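Local coordinates for protein arginine kinase (Anthopleura japonica, PDB 4RF6) that catalyses the reversible transfer of a phosphate group from ATP to L-arginine, with two phosphagen kinase units fused in tandem in one monomeric chain, at residues Lys149-Leu153 with Lys209-Arg215; Asp461-Val467 with Phe602-Cys606. One frame throughout, in Å; residues are numbered along the deposited sequence.

Contact 1: Lys149-Leu153 with Lys209-Arg215; sequences KAHRL and KEWPEGR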
loop_
_atom_site.group_PDB
_atom_site.type_symbol
_atom_site.label_atom_id
_atom_site.label_comp_id
_atom_site.label_asym_id
_atom_site.label_seq_id
_atom_site.Cartn_x
_atom_site.Cartn_y
_atom_site.Cartn_z
ATOM N N LYS A 149 -21.903 -31.414 -9.684
ATOM C CA LYS A 149 -20.915 -31.689 -8.642
ATOM C C LYS A 149 -19.601 -32.198 -9.234
ATOM O O LYS A 149 -18.520 -31.733 -8.865
ATOM C CB LYS A 149 -21.515 -32.715 -7.674
ATOM C CG LYS A 149 -20.625 -33.194 -6.539
ATOM C CD LYS A 149 -21.483 -33.962 -5.537
ATOM C CE LYS A 149 -20.669 -34.733 -4.521
ATOM N NZ LYS A 149 -19.827 -33.864 -3.655
ATOM N N ALA A 150 -19.706 -33.139 -10.167
ATOM C CA ALA A 150 -18.543 -33.739 -10.821
ATOM C C ALA A 150 -17.785 -32.735 -11.686
ATOM O O ALA A 150 -16.552 -32.741 -11.745
ATOM C CB ALA A 150 -18.980 -34.926 -11.663
ATOM N N HIS A 151 -18.527 -31.890 -12.383
ATOM C CA HIS A 151 -17.909 -30.941 -13.294
ATOM C C HIS A 151 -17.205 -29.794 -12.566
ATOM O O HIS A 151 -16.189 -29.281 -13.044
ATOM C CB HIS A 151 -18.936 -30.429 -14.309
ATOM C CG HIS A 151 -19.251 -31.414 -15.390
ATOM N ND1 HIS A 151 -20.250 -31.208 -16.320
ATOM C CD2 HIS A 151 -18.694 -32.610 -15.696
ATOM C CE1 HIS A 151 -20.296 -32.238 -17.146
ATOM N NE2 HIS A 151 -19.363 -33.103 -16.790
ATOM N N ARG A 152 -17.739 -29.394 -11.414
ATOM C CA ARG A 152 -17.082 -28.383 -10.589
ATOM C C ARG A 152 -15.695 -28.885 -10.185
ATOM O O ARG A 152 -14.720 -28.126 -10.158
ATOM C CB ARG A 152 -17.926 -28.072 -9.346
ATOM C CG ARG A 152 -17.382 -26.929 -8.492
ATOM C CD ARG A 152 -18.190 -26.738 -7.204
ATOM N NE ARG A 152 -19.493 -26.123 -7.455
ATOM C CZ ARG A 152 -20.656 -26.770 -7.430
ATOM N NH1 ARG A 152 -20.702 -28.066 -7.148
ATOM N NH2 ARG A 152 -21.782 -26.115 -7.689
ATOM N N LEU A 153 -15.614 -30.178 -9.886
ATOM C CA LEU A 153 -14.355 -30.796 -9.485
ATOM C C LEU A 153 -13.383 -30.881 -10.659
ATOM O O LEU A 153 -12.175 -30.666 -10.503
ATOM C CB LEU A 153 -14.624 -32.181 -8.893
ATOM C CG LEU A 153 -15.330 -32.125 -7.543
ATOM C CD1 LEU A 153 -15.880 -33.481 -7.141
ATOM C CD2 LEU A 153 -14.358 -31.617 -6.495
ATOM N N LYS A 209 -24.347 -24.728 -3.899
ATOM C CA LYS A 209 -24.438 -26.191 -3.877
ATOM C C LYS A 209 -23.081 -26.865 -3.653
ATOM O O LYS A 209 -22.056 -26.433 -4.196
ATOM C CB LYS A 209 -25.107 -26.737 -5.149
ATOM C CG LYS A 209 -26.601 -26.424 -5.261
ATOM C CD LYS A 209 -27.302 -27.306 -6.303
ATOM C CE LYS A 209 -26.836 -27.010 -7.728
ATOM N NZ LYS A 209 -27.134 -25.611 -8.178
ATOM N N GLU A 210 -23.095 -27.912 -2.829
ATOM C CA GLU A 210 -21.904 -28.683 -2.451
ATOM C C GLU A 210 -20.795 -27.900 -1.737
ATOM O O GLU A 210 -19.650 -28.359 -1.717
ATOM C CB GLU A 210 -21.300 -29.424 -3.660
ATOM C CG GLU A 210 -22.294 -29.998 -4.668
ATOM C CD GLU A 210 -23.255 -31.023 -4.081
ATOM O OE1 GLU A 210 -24.270 -31.309 -4.750
ATOM O OE2 GLU A 210 -22.999 -31.544 -2.976
ATOM N N TRP A 211 -21.115 -26.742 -1.155
ATOM C CA TRP A 211 -20.098 -25.930 -0.478
ATOM C C TRP A 211 -19.317 -26.742 0.561
ATOM O O TRP A 211 -19.912 -27.487 1.339
ATOM C CB TRP A 211 -20.723 -24.708 0.204
ATOM C CG TRP A 211 -19.692 -23.829 0.831
ATOM C CD1 TRP A 211 -19.229 -23.882 2.121
ATOM C CD2 TRP A 211 -18.961 -22.782 0.187
ATOM N NE1 TRP A 211 -18.264 -22.922 2.313
ATOM C CE2 TRP A 211 -18.079 -22.236 1.139
ATOM C CE3 TRP A 211 -18.972 -22.250 -1.108
ATOM C CZ2 TRP A 211 -17.211 -21.185 0.835
ATOM C CZ3 TRP A 211 -18.114 -21.207 -1.406
ATOM C CH2 TRP A 211 -17.250 -20.682 -0.439
ATOM N N PRO A 212 -17.978 -26.596 0.592
ATOM C CA PRO A 212 -17.098 -25.744 -0.214
ATOM C C PRO A 212 -16.313 -26.540 -1.249
ATOM O O PRO A 212 -15.232 -26.115 -1.661
ATOM C CB PRO A 212 -16.114 -25.225 0.831
ATOM C CG PRO A 212 -15.916 -26.443 1.730
ATOM C CD PRO A 212 -17.234 -27.209 1.711
ATOM N N GLU A 213 -16.845 -27.689 -1.646
ATOM C CA GLU A 213 -16.182 -28.561 -2.607
ATOM C C GLU A 213 -15.840 -27.840 -3.913
ATOM O O GLU A 213 -16.678 -27.138 -4.479
ATOM C CB GLU A 213 -17.082 -29.759 -2.908
ATOM C CG GLU A 213 -16.513 -30.749 -3.898
ATOM C CD GLU A 213 -17.331 -32.024 -3.981
ATOM O OE1 GLU A 213 -18.360 -32.022 -4.684
ATOM O OE2 GLU A 213 -16.946 -33.021 -3.335
ATOM N N GLY A 214 -14.610 -28.013 -4.390
ATOM C CA GLY A 214 -14.221 -27.478 -5.685
ATOM C C GLY A 214 -13.911 -25.992 -5.687
ATOM O O GLY A 214 -13.544 -25.438 -6.726
ATOM N N ARG A 215 -14.077 -25.341 -4.539
ATOM C CA ARG A 215 -13.719 -23.931 -4.398
ATOM C C ARG A 215 -12.271 -23.803 -3.954
ATOM O O ARG A 215 -11.765 -24.643 -3.194
ATOM C CB ARG A 215 -14.623 -23.219 -3.391
ATOM C CG ARG A 215 -15.991 -22.818 -3.925
ATOM C CD ARG A 215 -16.918 -24.015 -4.036
ATOM N NE ARG A 215 -18.293 -23.630 -4.353
ATOM C CZ ARG A 215 -19.324 -24.466 -4.326
ATOM N NH1 ARG A 215 -20.541 -24.031 -4.628
ATOM N NH2 ARG A 215 -19.137 -25.736 -3.992
HETATM O O HOH W 1 -18.520 -30.134 -6.628
HETATM O O HOH W 2 -20.874 -32.455 -1.529
#
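A stack of two guanidinium groups, R152 on R215, joins the first turn of helix 149-163 to the loop that leads into strand 216-220 of the first catalytic domain. The planes lie 4° apart, centres 4.1 Å apart, and R152 NE sits over one face of R215 while W211 lies over the opposite face. Backbone oxygens hold the R215 group: NH1 and NH2 both donate to K209 O, nearly in the guanidinium plane, and NH2 also donates to E213 O at 2.9 Å on a lone pair. The same K209 O lies over a face of R152, which may ease the closeness of two positive charges. R152 CG stands anti to the backbone N, and the chain turns at chi3 (-74°), laying its end along R215. The loop closes in a type II turn, P212 to R215, and G214, at positive phi, packs against R152 CG. On the solvent side K149 NZ meets E213 OE1 at 2.6 Å, on the syn side of the carboxylate; the K149 NZ to E210 OE2 salt bridge is long, at 4.0 Å, and bridged by a water. Another water links E213 OE1, K149 O and R152 NH1, while L153 CD2 rests on E213 CG.

Contact 2: Asp461-Val467 with Phe602-Cys606; sequences DMNPEKV and FGRLC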
loop_
_atom_site.group_PDB
_atom_site.type_symbol
_atom_site.label_atom_id
_atom_site.label_comp_id
_atom_site.label_asym_id
_atom_site.label_seq_id
_atom_site.Cartn_x
_atom_site.Cartn_y
_atom_site.Cartn_z
ATOM N N ASP A 461 33.514 8.636 10.279
ATOM C CA ASP A 461 34.506 7.693 10.799
ATOM C C ASP A 461 33.823 6.566 11.555
ATOM O O ASP A 461 33.426 6.734 12.715
ATOM C CB ASP A 461 35.488 8.410 11.735
ATOM C CG ASP A 461 36.727 7.582 12.045
ATOM O OD1 ASP A 461 36.727 6.356 11.786
ATOM O OD2 ASP A 461 37.700 8.160 12.575
ATOM N N MET A 462 33.696 5.411 10.905
ATOM C CA MET A 462 33.088 4.250 11.545
ATOM C C MET A 462 34.113 3.164 11.879
ATOM O O MET A 462 33.844 1.976 11.691
ATOM C CB MET A 462 31.965 3.678 10.675
ATOM C CG MET A 462 30.757 4.614 10.527
ATOM S SD MET A 462 29.867 4.824 12.088
ATOM C CE MET A 462 28.985 3.264 12.185
ATOM N N ASN A 463 35.280 3.568 12.380
ATOM C CA ASN A 463 36.271 2.618 12.890
ATOM C C ASN A 463 36.248 2.574 14.411
ATOM O O ASN A 463 36.801 3.457 15.067
ATOM C CB ASN A 463 37.675 2.996 12.416
ATOM C CG ASN A 463 38.732 1.966 12.791
ATOM O OD1 ASN A 463 38.509 1.083 13.618
ATOM N ND2 ASN A 463 39.907 2.088 12.180
ATOM N N PRO A 464 35.640 1.519 14.981
ATOM C CA PRO A 464 35.512 1.378 16.436
ATOM C C PRO A 464 36.849 1.237 17.165
ATOM O O PRO A 464 36.884 1.419 18.378
ATOM C CB PRO A 464 34.691 0.085 16.596
ATOM C CG PRO A 464 34.908 -0.664 15.319
ATOM C CD PRO A 464 35.046 0.378 14.259
ATOM N N GLU A 465 37.927 0.924 16.452
ATOM C CA GLU A 465 39.225 0.782 17.105
ATOM C C GLU A 465 39.827 2.150 17.423
ATOM O O GLU A 465 40.821 2.248 18.139
ATOM C CB GLU A 465 40.186 -0.055 16.251
ATOM C CG GLU A 465 39.746 -1.513 16.071
ATOM C CD GLU A 465 40.751 -2.353 15.290
ATOM O OE1 GLU A 465 40.428 -3.519 14.966
ATOM O OE2 GLU A 465 41.858 -1.853 15.008
ATOM N N LYS A 466 39.229 3.212 16.891
ATOM C CA LYS A 466 39.712 4.554 17.200
ATOM C C LYS A 466 39.029 5.126 18.446
ATOM O O LYS A 466 39.380 6.212 18.920
ATOM C CB LYS A 466 39.592 5.481 15.987
ATOM C CG LYS A 466 40.408 4.994 14.784
ATOM C CD LYS A 466 40.123 5.796 13.524
ATOM C CE LYS A 466 40.684 7.209 13.617
ATOM N NZ LYS A 466 40.370 8.001 12.392
ATOM N N VAL A 467 38.072 4.378 18.992
ATOM C CA VAL A 467 37.481 4.730 20.287
ATOM C C VAL A 467 38.175 4.001 21.441
ATOM O O VAL A 467 38.272 2.770 21.438
ATOM C CB VAL A 467 35.978 4.425 20.330
ATOM C CG1 VAL A 467 35.444 4.612 21.740
ATOM C CG2 VAL A 467 35.233 5.329 19.354
ATOM N N PHE A 602 29.101 0.280 20.239
ATOM C CA PHE A 602 29.598 0.940 19.037
ATOM C C PHE A 602 30.325 -0.033 18.114
ATOM O O PHE A 602 30.245 0.084 16.887
ATOM C CB PHE A 602 30.522 2.105 19.394
ATOM C CG PHE A 602 30.929 2.934 18.205
ATOM C CD1 PHE A 602 29.968 3.482 17.368
ATOM C CD2 PHE A 602 32.269 3.158 17.922
ATOM C CE1 PHE A 602 30.338 4.241 16.266
ATOM C CE2 PHE A 602 32.650 3.914 16.825
ATOM C CZ PHE A 602 31.683 4.459 15.997
ATOM N N GLY A 603 31.045 -0.984 18.703
ATOM C CA GLY A 603 31.733 -1.995 17.918
ATOM C C GLY A 603 30.742 -2.849 17.143
ATOM O O GLY A 603 30.958 -3.172 15.971
ATOM N N ARG A 604 29.645 -3.215 17.801
ATOM C CA ARG A 604 28.590 -3.979 17.145
ATOM C C ARG A 604 27.927 -3.136 16.056
ATOM O O ARG A 604 27.678 -3.619 14.947
ATOM C CB ARG A 604 27.549 -4.445 18.164
ATOM C CG ARG A 604 26.410 -5.268 17.557
ATOM C CD ARG A 604 25.413 -5.739 18.611
ATOM N NE ARG A 604 26.072 -6.186 19.835
ATOM C CZ ARG A 604 26.085 -5.490 20.970
ATOM N NH1 ARG A 604 25.470 -4.314 21.044
ATOM N NH2 ARG A 604 26.713 -5.969 22.033
ATOM N N LEU A 605 27.652 -1.873 16.370
ATOM C CA LEU A 605 27.040 -0.967 15.401
ATOM C C LEU A 605 27.882 -0.836 14.132
ATOM O O LEU A 605 27.355 -0.914 13.016
ATOM C CB LEU A 605 26.818 0.421 16.014
ATOM C CG LEU A 605 26.220 1.417 15.016
ATOM C CD1 LEU A 605 24.811 0.986 14.627
ATOM C CD2 LEU A 605 26.222 2.836 15.563
ATOM N N CYS A 606 29.187 -0.645 14.312
ATOM C CA CYS A 606 30.100 -0.472 13.190
ATOM C C CYS A 606 30.184 -1.707 12.306
ATOM O O CYS A 606 30.195 -1.598 11.083
ATOM C CB CYS A 606 31.491 -0.105 13.690
ATOM S SG CYS A 606 31.654 1.627 14.159
#
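P464 and M462 of the linker between helix 438-448 and strand 479-488 pack on C606 and F602 of helix 598-616 in the second catalytic domain, and most of the contact is apolar. P464 sits beside the helix: its CD meets C606 SG at 3.6 Å and its CB meets G603 CA at 3.9 Å. P464 CA also approaches F602 CE2 at 3.8 Å, and V467 CG2 touches the same ring atom obliquely. F602 extends from the helix with CG anti to the backbone N (chi1 -173°), which carries its ring out to these two residues.

Sulfur makes the second group of contacts. M462, folded at chi2 and chi3, brings CE to 3.7 Å from C606 SG, and its SD lies 4.2 Å from F602 CE1 in an oblique Met-aromatic contact. C606 SG in turn stands over one face of the F602 ring, offset toward the rim, so that the two sulfurs and the ring form one patch.

Polar bonds shape the loop itself. Two consecutive Asx turns, N463 N to D461 OD1 and E465 N to N463 OD1, lead into the 3-10 turn 464-466, while K466 NZ returns to D461 OD2 in a 2.7 Å salt bridge. Beyond the segments, D461 N bonds E696 OE1 and M462 O accepts from N610 ND2, further along helix 598-616; F602 also touches V700 of helix 696-714 and I484 of the central sheet. With the loop's charged pair turned back on itself, its attachment to residues 602-606 rests chiefly on M462, P464 and V467 packing against F602, G603 and C606.

The two contacts belong to different repeats, contact 1 to the first and contact 2 to the second, and lie on opposite sides of the chain's centre, about 64 Å apart between centres. Each sets a loop against a helix of a catalytic domain, and each is partly buried, but they use different elements: the start of helix 149-163 with the loop before strand 216-220, against helix 598-616 with the linker before strand 479-488. Charge dominates contact 1, whose buried arginines give way to exposed lysine and glutamate and to bridging waters. Contact 2 has its buried residues on the helix beside the sheet, and keeps its salt bridge within the loop, leaving the interface to apolar and sulfur contacts.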